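Local structure of rhamnose ABC transporter, periplasmic rhamnose-binding protein (Kribbella flavida, 4KVF) at residues Ile140-Thr145 with Ala282-Leu287; Gln217-Ser222 with Lys227-Pro232; Arg242-Ser247 with Gly251-Thr256; Tyr316-Gly319 with Glu323-Leu326. The protein probably binds a carbohydrate, most likely rhamnose, outside the cell membrane and hands it to an ABC transporter for uptake. All coordinates share one frame; numbering follows the deposited sequence.

Interaction 1: Ile140-Thr145 with Ala282-Leu287; sequences INQATT and ADIGYL
Q142 carries the one flat side-chain group among the residues that touch here, and it meets I284 with neither a face nor an edge of its carboxamide: the aliphatic CB does the touching, 3.5 Å from CD1 of I284. The amide is put to other use. CG sits between the backbone N and carbonyl carbon (chi1 57°) and the chain bends again at chi2, which turns the group aside so that NE2 can hydrogen-bond to D128. I284 reaches across with an extended chain, its CG1 3.9 Å from CB of Q142, while its other branch, CG2, comes to 4.1 Å from CG2 of I140. That methyl of I140 touches both helix residues, for it also meets CD2 of L287 at 3.7 Å, the two side chains crossing obliquely. I284 and L287 lie three positions apart, so one face of the helix presents both. Branched aliphatic residues suit a buried interface in which no hydrogen bond crosses between the segments. I140 belongs to strand 138-141 of the six-stranded parallel sheet, against which helix 281-296 packs. Around this pairing, V125 and F127 of strand 123-127 touch I140, Y53 and E57 of helix 52-67 touch I284, and I324 of the outermost strand, 323-325, touches both I140 and L287.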
loop_
_atom_site.group_PDB
_atom_site.type_symbol
_atom_site.label_atom_id
_atom_site.label_comp_id
_atom_site.label_asym_id
_atom_site.label_seq_id
_atom_site.Cartn_x
_atom_site.Cartn_y
_atom_site.Cartn_z
ATOM N N ILE A 140 7.382 7.459 0.578
ATOM C CA ILE A 140 6.233 7.150 1.420
ATOM C C ILE A 140 5.804 5.708 1.167
ATOM O O ILE A 140 5.309 5.370 0.092
ATOM C CB ILE A 140 5.031 8.087 1.159
ATOM C CG1 ILE A 140 5.479 9.558 1.206
ATOM C CG2 ILE A 140 3.920 7.814 2.200
ATOM C CD1 ILE A 140 6.232 9.944 2.503
ATOM N N ASN A 141 6.007 4.867 2.176
ATOM C CA ASN A 141 5.653 3.455 2.111
ATOM C C ASN A 141 4.352 3.201 2.866
ATOM O O ASN A 141 4.262 3.492 4.064
ATOM C CB ASN A 141 6.779 2.608 2.713
ATOM C CG ASN A 141 6.636 1.135 2.381
ATOM O OD1 ASN A 141 5.669 0.733 1.731
ATOM N ND2 ASN A 141 7.628 0.335 2.773
ATOM N N GLN A 142 3.345 2.672 2.167
ATOM C CA GLN A 142 2.015 2.545 2.754
ATOM C C GLN A 142 2.003 1.568 3.910
ATOM O O GLN A 142 1.239 1.728 4.870
ATOM C CB GLN A 142 0.964 2.129 1.710
ATOM C CG GLN A 142 1.276 0.845 0.981
ATOM C CD GLN A 142 1.970 1.101 -0.339
ATOM O OE1 GLN A 142 2.948 1.848 -0.403
ATOM N NE2 GLN A 142 1.456 0.495 -1.407
ATOM N N ALA A 143 2.873 0.572 3.832
ATOM C CA ALA A 143 3.006 -0.401 4.914
ATOM C C ALA A 143 4.228 -1.225 4.602
ATOM O O ALA A 143 4.463 -1.529 3.442
ATOM C CB ALA A 143 1.771 -1.298 4.988
ATOM N N THR A 144 4.989 -1.592 5.626
ATOM C CA THR A 144 6.192 -2.391 5.412
ATOM C C THR A 144 5.813 -3.837 5.123
ATOM O O THR A 144 4.700 -4.274 5.416
ATOM C CB THR A 144 7.135 -2.377 6.621
ATOM O OG1 THR A 144 6.458 -2.892 7.769
ATOM C CG2 THR A 144 7.627 -0.956 6.909
ATOM N N THR A 145 6.747 -4.590 4.555
ATOM C CA THR A 145 6.462 -5.996 4.333
ATOM C C THR A 145 6.331 -6.714 5.676
ATOM O O THR A 145 5.537 -7.645 5.810
ATOM C CB THR A 145 7.511 -6.679 3.453
ATOM O OG1 THR A 145 8.795 -6.561 4.071
ATOM C CG2 THR A 145 7.548 -6.042 2.080
ATOM N N ALA A 282 -5.693 7.378 0.219
ATOM C CA ALA A 282 -5.773 8.823 0.402
ATOM C C ALA A 282 -4.721 9.308 1.395
ATOM O O ALA A 282 -4.149 10.390 1.239
ATOM C CB ALA A 282 -7.181 9.248 0.838
ATOM N N ASP A 283 -4.448 8.503 2.416
ATOM C CA ASP A 283 -3.450 8.894 3.410
ATOM C C ASP A 283 -2.045 8.877 2.833
ATOM O O ASP A 283 -1.166 9.595 3.311
ATOM C CB ASP A 283 -3.499 7.989 4.651
ATOM C CG ASP A 283 -4.760 8.181 5.471
ATOM O OD1 ASP A 283 -5.410 9.243 5.353
ATOM O OD2 ASP A 283 -5.096 7.265 6.259
ATOM N N ILE A 284 -1.816 8.035 1.827
ATOM C CA ILE A 284 -0.507 8.003 1.179
ATOM C C ILE A 284 -0.228 9.350 0.495
ATOM O O ILE A 284 0.834 9.951 0.676
ATOM C CB ILE A 284 -0.422 6.872 0.129
ATOM C CG1 ILE A 284 -0.733 5.516 0.772
ATOM C CG2 ILE A 284 0.970 6.835 -0.507
ATOM C CD1 ILE A 284 -0.815 4.392 -0.250
ATOM N N GLY A 285 -1.195 9.829 -0.274
ATOM C CA GLY A 285 -1.044 11.091 -0.973
ATOM C C GLY A 285 -0.983 12.259 -0.011
ATOM O O GLY A 285 -0.233 13.217 -0.207
ATOM N N TYR A 286 -1.800 12.181 1.036
ATOM C CA TYR A 286 -1.834 13.211 2.079
ATOM C C TYR A 286 -0.484 13.284 2.794
ATOM O O TYR A 286 0.098 14.362 2.949
ATOM C CB TYR A 286 -2.986 12.899 3.048
ATOM C CG TYR A 286 -3.233 13.909 4.139
ATOM C CD1 TYR A 286 -2.419 13.952 5.266
ATOM C CD2 TYR A 286 -4.306 14.784 4.068
ATOM C CE1 TYR A 286 -2.658 14.866 6.283
ATOM C CE2 TYR A 286 -4.544 15.706 5.077
ATOM C CZ TYR A 286 -3.717 15.733 6.183
ATOM O OH TYR A 286 -3.954 16.645 7.195
ATOM N N LEU A 287 0.033 12.137 3.221
ATOM C CA LEU A 287 1.321 12.113 3.881
ATOM C C LEU A 287 2.428 12.607 2.954
ATOM O O LEU A 287 3.312 13.336 3.385
ATOM C CB LEU A 287 1.634 10.705 4.407
ATOM C CG LEU A 287 3.003 10.505 5.066
ATOM C CD1 LEU A 287 3.257 11.534 6.169
ATOM C CD2 LEU A 287 3.117 9.085 5.628
#

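Interaction 2: Gln217-Ser222 with Lys227-Pro232; sequences QGLLQS and KVIVSP
I229 meets L219 and L220 where helix 209-222 packs on strand 226-231, the helix and following strand of a beta-alpha-beta crossover in the four-stranded parallel sheet. A single methyl does the work on the strand side: CD1 of I229 lies 4.0 Å from CG of L220 and 4.3 Å from CD1 of L219. The fully extended side chain of I229, with chi2 at -177°, carries that methyl out from the sheet toward the helix. Two consecutive leucines can share it because L219 points at the strand, whereas L220 starts off to one side and meets the methyl with its branch carbon CG, the two side chains crossing at a slant. In the next shell, A167 and L169 of strand 164-170 touch L219 and I229 respectively, and L220 is enclosed further by Y243, V244, Y249 and V253. The strand's other face carries V228 and V230, small beta-branched residues that meet helix 145-159, so this strand is sandwiched between helices. Near the end of helix 209-222 a serine suits its place by turning back on its own backbone: OG of S222 donates to O of G218 at 2.6 Å, while N of S222 reaches the same oxygen from the opposite face of the carbonyl plane at 3.0 Å.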
loop_
_atom_site.group_PDB
_atom_site.type_symbol
_atom_site.label_atom_id
_atom_site.label_comp_id
_atom_site.label_asym_id
_atom_site.label_seq_id
_atom_site.Cartn_x
_atom_site.Cartn_y
_atom_site.Cartn_z
ATOM N N GLN A 217 -11.350 -23.221 -4.234
ATOM C CA GLN A 217 -12.129 -24.448 -4.224
ATOM C C GLN A 217 -11.205 -25.637 -3.985
ATOM O O GLN A 217 -11.505 -26.529 -3.187
ATOM C CB GLN A 217 -12.821 -24.584 -5.579
ATOM C CG GLN A 217 -13.948 -25.575 -5.666
ATOM C CD GLN A 217 -14.685 -25.436 -6.987
ATOM O OE1 GLN A 217 -14.079 -25.095 -8.008
ATOM N NE2 GLN A 217 -15.996 -25.667 -6.972
ATOM N N GLY A 218 -10.070 -25.637 -4.675
ATOM C CA GLY A 218 -9.116 -26.724 -4.564
ATOM C C GLY A 218 -8.537 -26.861 -3.169
ATOM O O GLY A 218 -8.335 -27.973 -2.681
ATOM N N LEU A 219 -8.263 -25.732 -2.523
ATOM C CA LEU A 219 -7.702 -25.761 -1.171
ATOM C C LEU A 219 -8.679 -26.402 -0.200
ATOM O O LEU A 219 -8.309 -27.251 0.619
ATOM C CB LEU A 219 -7.337 -24.348 -0.690
ATOM C CG LEU A 219 -6.079 -23.710 -1.291
ATOM C CD1 LEU A 219 -5.963 -22.242 -0.880
ATOM C CD2 LEU A 219 -4.840 -24.487 -0.864
ATOM N N LEU A 220 -9.940 -26.010 -0.309
ATOM C CA LEU A 220 -10.952 -26.489 0.623
ATOM C C LEU A 220 -11.274 -27.967 0.458
ATOM O O LEU A 220 -11.629 -28.648 1.427
ATOM C CB LEU A 220 -12.213 -25.641 0.503
ATOM C CG LEU A 220 -11.974 -24.263 1.121
ATOM C CD1 LEU A 220 -13.099 -23.297 0.794
ATOM C CD2 LEU A 220 -11.838 -24.432 2.621
ATOM N N GLN A 221 -11.159 -28.465 -0.768
ATOM C CA GLN A 221 -11.400 -29.881 -1.029
ATOM C C GLN A 221 -10.211 -30.722 -0.573
ATOM O O GLN A 221 -10.381 -31.835 -0.077
ATOM C CB GLN A 221 -11.698 -30.126 -2.514
ATOM C CG GLN A 221 -13.058 -29.609 -2.967
ATOM C CD GLN A 221 -13.315 -29.835 -4.450
ATOM O OE1 GLN A 221 -12.582 -30.571 -5.115
ATOM N NE2 GLN A 221 -14.359 -29.197 -4.976
ATOM N N SER A 222 -9.011 -30.170 -0.723
ATOM C CA SER A 222 -7.792 -30.898 -0.396
ATOM C C SER A 222 -7.489 -30.920 1.103
ATOM O O SER A 222 -6.920 -31.883 1.606
ATOM C CB SER A 222 -6.613 -30.310 -1.165
ATOM O OG SER A 222 -6.944 -30.195 -2.535
ATOM N N LYS A 227 -8.776 -24.048 8.437
ATOM C CA LYS A 227 -9.499 -23.028 9.191
ATOM C C LYS A 227 -9.534 -21.667 8.490
ATOM O O LYS A 227 -10.518 -20.942 8.574
ATOM C CB LYS A 227 -8.908 -22.866 10.598
ATOM C CG LYS A 227 -9.338 -23.938 11.590
ATOM C CD LYS A 227 -9.334 -23.378 13.005
ATOM C CE LYS A 227 -9.400 -24.472 14.060
ATOM N NZ LYS A 227 -9.109 -23.925 15.420
ATOM N N VAL A 228 -8.442 -21.303 7.830
ATOM C CA VAL A 228 -8.338 -19.979 7.232
ATOM C C VAL A 228 -7.632 -20.052 5.896
ATOM O O VAL A 228 -6.609 -20.718 5.774
ATOM C CB VAL A 228 -7.532 -19.007 8.132
ATOM C CG1 VAL A 228 -7.639 -17.584 7.607
ATOM C CG2 VAL A 228 -8.018 -19.068 9.582
ATOM N N ILE A 229 -8.178 -19.363 4.899
ATOM C CA ILE A 229 -7.441 -19.083 3.680
ATOM C C ILE A 229 -7.011 -17.631 3.770
ATOM O O ILE A 229 -7.851 -16.756 3.978
ATOM C CB ILE A 229 -8.309 -19.263 2.421
ATOM C CG1 ILE A 229 -8.775 -20.718 2.302
ATOM C CG2 ILE A 229 -7.532 -18.826 1.185
ATOM C CD1 ILE A 229 -9.584 -21.012 1.060
ATOM N N VAL A 230 -5.709 -17.378 3.625
ATOM C CA VAL A 230 -5.166 -16.023 3.638
ATOM C C VAL A 230 -4.763 -15.687 2.208
ATOM O O VAL A 230 -3.911 -16.357 1.638
ATOM C CB VAL A 230 -3.880 -15.924 4.514
ATOM C CG1 VAL A 230 -3.334 -14.500 4.527
ATOM C CG2 VAL A 230 -4.143 -16.411 5.938
ATOM N N SER A 231 -5.377 -14.669 1.616
ATOM C CA SER A 231 -5.061 -14.325 0.230
ATOM C C SER A 231 -4.555 -12.898 0.140
ATOM O O SER A 231 -5.351 -11.958 0.159
ATOM C CB SER A 231 -6.299 -14.514 -0.652
ATOM O OG SER A 231 -5.959 -14.443 -2.027
ATOM N N PRO A 232 -3.223 -12.732 0.050
ATOM C CA PRO A 232 -2.602 -11.406 -0.000
ATOM C C PRO A 232 -2.611 -10.856 -1.422
ATOM O O PRO A 232 -1.573 -10.504 -1.978
ATOM C CB PRO A 232 -1.175 -11.677 0.476
ATOM C CG PRO A 232 -0.894 -13.077 -0.015
ATOM C CD PRO A 232 -2.223 -13.816 0.133
#

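Interaction 3: Arg242-Ser247 with Gly251-Thr256; sequences RYVSAS and GKVAIT
V244, on the last helical turn of 234-245, faces V253, just ahead of strand 254-257, with their CA atoms 7.8 Å apart. The helix tightens as it ends: N of A246 bonds to O of Y243 at 3.2 Å, keeping a weak bond to O of R242, and N of S247 bonds to O of V244, three residues back. In the returning chain G251 has a positive phi of 78°, a conformation that favours glycine. V253 and I255 then point at the helix, while A254 between them faces away to L159 of helix 145-159. CG2 of V244 does most of the touching, lying 3.7 Å from CD1 of I255 and 3.9 Å from CG1 of V253; CG1 adds a second contact to CG1 of V253, at 4.0 Å. The bent chain of I255, with chi2 at -73°, lays its CG1 and CD1 alongside that CG2. S247 finishes the helix by giving OG as well as N to O of V244, both from one face of the carbonyl, and its CB lies over the rim of one face of the Y243 ring. These aliphatic groups close helix 234-245 onto strand 254-257 within the beta-alpha-beta unit 226-231, 234-245 and 254-257, part of the alpha/beta fold of periplasmic binding proteins.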
loop_
_atom_site.group_PDB
_atom_site.type_symbol
_atom_site.label_atom_id
_atom_site.label_comp_id
_atom_site.label_asym_id
_atom_site.label_seq_id
_atom_site.Cartn_x
_atom_site.Cartn_y
_atom_site.Cartn_z
ATOM N N ARG A 242 -15.935 -15.131 -2.849
ATOM C CA ARG A 242 -17.058 -15.432 -3.724
ATOM C C ARG A 242 -17.326 -16.932 -3.751
ATOM O O ARG A 242 -18.476 -17.358 -3.763
ATOM C CB ARG A 242 -16.834 -14.898 -5.140
ATOM C CG ARG A 242 -18.073 -15.003 -6.024
ATOM C CD ARG A 242 -17.874 -14.329 -7.370
ATOM N NE ARG A 242 -16.933 -15.054 -8.217
ATOM C CZ ARG A 242 -15.682 -14.673 -8.443
ATOM N NH1 ARG A 242 -14.903 -15.402 -9.230
ATOM N NH2 ARG A 242 -15.206 -13.564 -7.885
ATOM N N TYR A 243 -16.265 -17.734 -3.752
ATOM C CA TYR A 243 -16.460 -19.178 -3.691
ATOM C C TYR A 243 -17.063 -19.591 -2.357
ATOM O O TYR A 243 -18.060 -20.299 -2.315
ATOM C CB TYR A 243 -15.169 -19.967 -3.904
ATOM C CG TYR A 243 -15.400 -21.428 -3.605
ATOM C CD1 TYR A 243 -16.168 -22.203 -4.450
ATOM C CD2 TYR A 243 -14.887 -22.022 -2.458
ATOM C CE1 TYR A 243 -16.411 -23.536 -4.178
ATOM C CE2 TYR A 243 -15.129 -23.362 -2.173
ATOM C CZ TYR A 243 -15.887 -24.112 -3.040
ATOM O OH TYR A 243 -16.130 -25.444 -2.775
ATOM N N VAL A 244 -16.433 -19.170 -1.265
ATOM C CA VAL A 244 -16.899 -19.557 0.064
ATOM C C VAL A 244 -18.339 -19.103 0.331
ATOM O O VAL A 244 -19.134 -19.854 0.896
ATOM C CB VAL A 244 -15.921 -19.080 1.163
ATOM C CG1 VAL A 244 -16.519 -19.269 2.542
ATOM C CG2 VAL A 244 -14.607 -19.847 1.042
ATOM N N SER A 245 -18.680 -17.901 -0.125
ATOM C CA SER A 245 -20.019 -17.345 0.068
ATOM C C SER A 245 -21.115 -18.220 -0.533
ATOM O O SER A 245 -22.217 -18.316 0.013
ATOM C CB SER A 245 -20.093 -15.936 -0.524
ATOM O OG SER A 245 -21.338 -15.323 -0.234
ATOM N N ALA A 246 -20.810 -18.875 -1.646
ATOM C CA ALA A 246 -21.815 -19.668 -2.351
ATOM C C ALA A 246 -21.576 -21.174 -2.223
ATOM O O ALA A 246 -22.069 -21.959 -3.033
ATOM C CB ALA A 246 -21.874 -19.257 -3.814
ATOM N N SER A 247 -20.829 -21.571 -1.196
ATOM C CA SER A 247 -20.502 -22.978 -0.978
ATOM C C SER A 247 -20.929 -23.432 0.411
ATOM O O SER A 247 -21.402 -22.634 1.220
ATOM C CB SER A 247 -18.996 -23.195 -1.109
ATOM O OG SER A 247 -18.343 -22.722 0.052
ATOM N N GLY A 251 -19.182 -19.846 6.728
ATOM C CA GLY A 251 -19.172 -19.893 8.180
ATOM C C GLY A 251 -18.243 -20.951 8.751
ATOM O O GLY A 251 -17.897 -20.910 9.931
ATOM N N LYS A 252 -17.831 -21.896 7.908
ATOM C CA LYS A 252 -17.009 -23.024 8.341
ATOM C C LYS A 252 -15.517 -22.787 8.116
ATOM O O LYS A 252 -14.678 -23.402 8.772
ATOM C CB LYS A 252 -17.451 -24.314 7.637
ATOM N N VAL A 253 -15.188 -21.899 7.183
ATOM C CA VAL A 253 -13.799 -21.505 6.964
ATOM C C VAL A 253 -13.726 -19.983 6.888
ATOM O O VAL A 253 -14.642 -19.334 6.370
ATOM C CB VAL A 253 -13.199 -22.161 5.692
ATOM C CG1 VAL A 253 -13.903 -21.665 4.443
ATOM C CG2 VAL A 253 -11.703 -21.891 5.596
ATOM N N ALA A 254 -12.661 -19.407 7.435
ATOM C CA ALA A 254 -12.492 -17.962 7.397
ATOM C C ALA A 254 -11.673 -17.577 6.177
ATOM O O ALA A 254 -10.818 -18.340 5.728
ATOM C CB ALA A 254 -11.817 -17.463 8.661
ATOM N N ILE A 255 -11.944 -16.391 5.642
ATOM C CA ILE A 255 -11.160 -15.845 4.544
ATOM C C ILE A 255 -10.611 -14.499 4.982
ATOM O O ILE A 255 -11.371 -13.651 5.439
ATOM C CB ILE A 255 -12.031 -15.630 3.277
ATOM C CG1 ILE A 255 -12.680 -16.942 2.830
ATOM C CG2 ILE A 255 -11.203 -15.029 2.152
ATOM C CD1 ILE A 255 -11.705 -17.918 2.196
ATOM N N THR A 256 -9.297 -14.306 4.874
ATOM C CA THR A 256 -8.708 -12.993 5.136
ATOM C C THR A 256 -7.614 -12.709 4.101
ATOM O O THR A 256 -7.464 -13.466 3.150
ATOM C CB THR A 256 -8.178 -12.870 6.582
ATOM O OG1 THR A 256 -7.784 -11.513 6.832
ATOM C CG2 THR A 256 -6.993 -13.799 6.816
#

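Interaction 4: Tyr316-Gly319 with Glu323-Leu326; sequences YTVG and EIVL
Y316 and G319 give the two direct hydrogen bonds of this contact, and both acceptors are backbone carbonyls of 323-326. The hydroxyl OH of Y316 donates to O of L326 at 2.8 Å, in the carbonyl plane and on a lone pair, with a C=O...donor angle of 134°. At the other end, N of G319 gives a short bond to O of E323, 2.7 Å long with an N-H...O angle of 151°, approaching nearly head-on to the carbonyl. Glycine suits this place, since a CB would come tight against that same oxygen. Between the two bonds a water takes over: it donates to O of T317 at 2.7 Å and accepts from N of V325 at 3.0 Å, linking backbones that diverge too far to bond directly. The carboxylate of E323 instead accepts from the amide of N141. The ring of Y316 presents its edge to O of V325, which lies in plane 3.2 Å from CE1, and its CD1 meets CG2 of I324 at 3.9 Å, the side chains crossing at about a right angle. A phenylalanine in place of Y316 would probably leave O of L326 without its hydroxyl donor and the ring without the bond that fixes its position. Because carbonyls, two backbone N-H groups, a hydroxyl and one water make every polar link between the segments, the contact does not depend on a pair of opposite charges.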
loop_
_atom_site.group_PDB
_atom_site.type_symbol
_atom_site.label_atom_id
_atom_site.label_comp_id
_atom_site.label_asym_id
_atom_site.label_seq_id
_atom_site.Cartn_x
_atom_site.Cartn_y
_atom_site.Cartn_z
ATOM N N TYR A 316 5.537 11.973 12.376
ATOM C CA TYR A 316 6.281 10.920 11.700
ATOM C C TYR A 316 7.762 10.997 12.005
ATOM O O TYR A 316 8.306 12.083 12.173
ATOM C CB TYR A 316 6.042 10.975 10.192
ATOM C CG TYR A 316 4.732 10.310 9.863
ATOM C CD1 TYR A 316 4.677 8.942 9.617
ATOM C CD2 TYR A 316 3.546 11.021 9.910
ATOM C CE1 TYR A 316 3.473 8.308 9.361
ATOM C CE2 TYR A 316 2.333 10.401 9.658
ATOM C CZ TYR A 316 2.307 9.042 9.369
ATOM O OH TYR A 316 1.101 8.422 9.134
ATOM N N THR A 317 8.402 9.836 12.103
ATOM C CA THR A 317 9.862 9.785 12.214
ATOM C C THR A 317 10.397 9.120 10.947
ATOM O O THR A 317 9.957 8.029 10.576
ATOM C CB THR A 317 10.321 8.985 13.433
ATOM O OG1 THR A 317 9.813 9.580 14.643
ATOM C CG2 THR A 317 11.868 8.960 13.502
ATOM N N VAL A 318 11.323 9.787 10.267
ATOM C CA VAL A 318 11.908 9.248 9.050
ATOM C C VAL A 318 12.726 8.008 9.392
ATOM O O VAL A 318 13.489 8.007 10.363
ATOM C CB VAL A 318 12.831 10.293 8.374
ATOM C CG1 VAL A 318 13.430 9.737 7.111
ATOM C CG2 VAL A 318 12.064 11.576 8.070
ATOM N N GLY A 319 12.559 6.944 8.610
ATOM C CA GLY A 319 13.307 5.721 8.848
ATOM C C GLY A 319 14.580 5.654 8.021
ATOM O O GLY A 319 15.041 6.664 7.485
ATOM N N GLU A 323 12.912 6.435 4.106
ATOM C CA GLU A 323 11.601 5.788 4.075
ATOM C C GLU A 323 10.739 6.288 5.212
ATOM O O GLU A 323 11.165 6.297 6.373
ATOM C CB GLU A 323 11.733 4.265 4.174
ATOM C CG GLU A 323 10.396 3.576 4.280
ATOM C CD GLU A 323 10.506 2.063 4.240
ATOM O OE1 GLU A 323 10.700 1.449 5.312
ATOM O OE2 GLU A 323 10.419 1.492 3.137
ATOM N N ILE A 324 9.530 6.729 4.866
ATOM C CA ILE A 324 8.548 7.154 5.833
ATOM C C ILE A 324 7.359 6.203 5.741
ATOM O O ILE A 324 6.715 6.117 4.704
ATOM C CB ILE A 324 8.071 8.596 5.541
ATOM C CG1 ILE A 324 9.281 9.541 5.537
ATOM C CG2 ILE A 324 7.042 9.032 6.572
ATOM C CD1 ILE A 324 8.948 10.967 5.065
ATOM N N VAL A 325 7.093 5.476 6.822
ATOM C CA VAL A 325 6.063 4.427 6.783
ATOM C C VAL A 325 4.744 4.989 7.270
ATOM O O VAL A 325 4.675 5.509 8.389
ATOM C CB VAL A 325 6.467 3.244 7.698
ATOM C CG1 VAL A 325 5.370 2.173 7.691
ATOM C CG2 VAL A 325 7.794 2.667 7.215
ATOM N N LEU A 326 3.700 4.887 6.443
ATOM C CA LEU A 326 2.408 5.488 6.759
ATOM C C LEU A 326 1.877 4.946 8.079
ATOM O O LEU A 326 1.392 5.691 8.930
ATOM C CB LEU A 326 1.401 5.225 5.631
ATOM C CG LEU A 326 -0.066 5.571 5.891
ATOM C CD1 LEU A 326 -0.245 7.076 6.142
ATOM C CD2 LEU A 326 -0.921 5.111 4.716
HETATM O O HOH W 1 8.676 6.048 9.277
#

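The four contacts fall into two pairs. Interactions 1 and 4, with centres about 9 Å apart, meet on neighbouring strands 138-141 and 323-325 of the six-stranded sheet, where O of N141 and N of L326 lie 2.8 Å apart, a probable hydrogen bond. Interactions 2 and 3, also about 9 Å apart, share the four-stranded sheet through strands 226-231 and 254-257. Contact centres of one pair lie about 30 to 37 Å from those of the other. Along the chain, 140-145 leads from the first sheet toward the second, interactions 2 and 3 follow in turn, and 282-287 returns before interaction 4. This two-lobed arrangement is consistent with a periplasmic binding protein, whose ligand usually sits between the lobes.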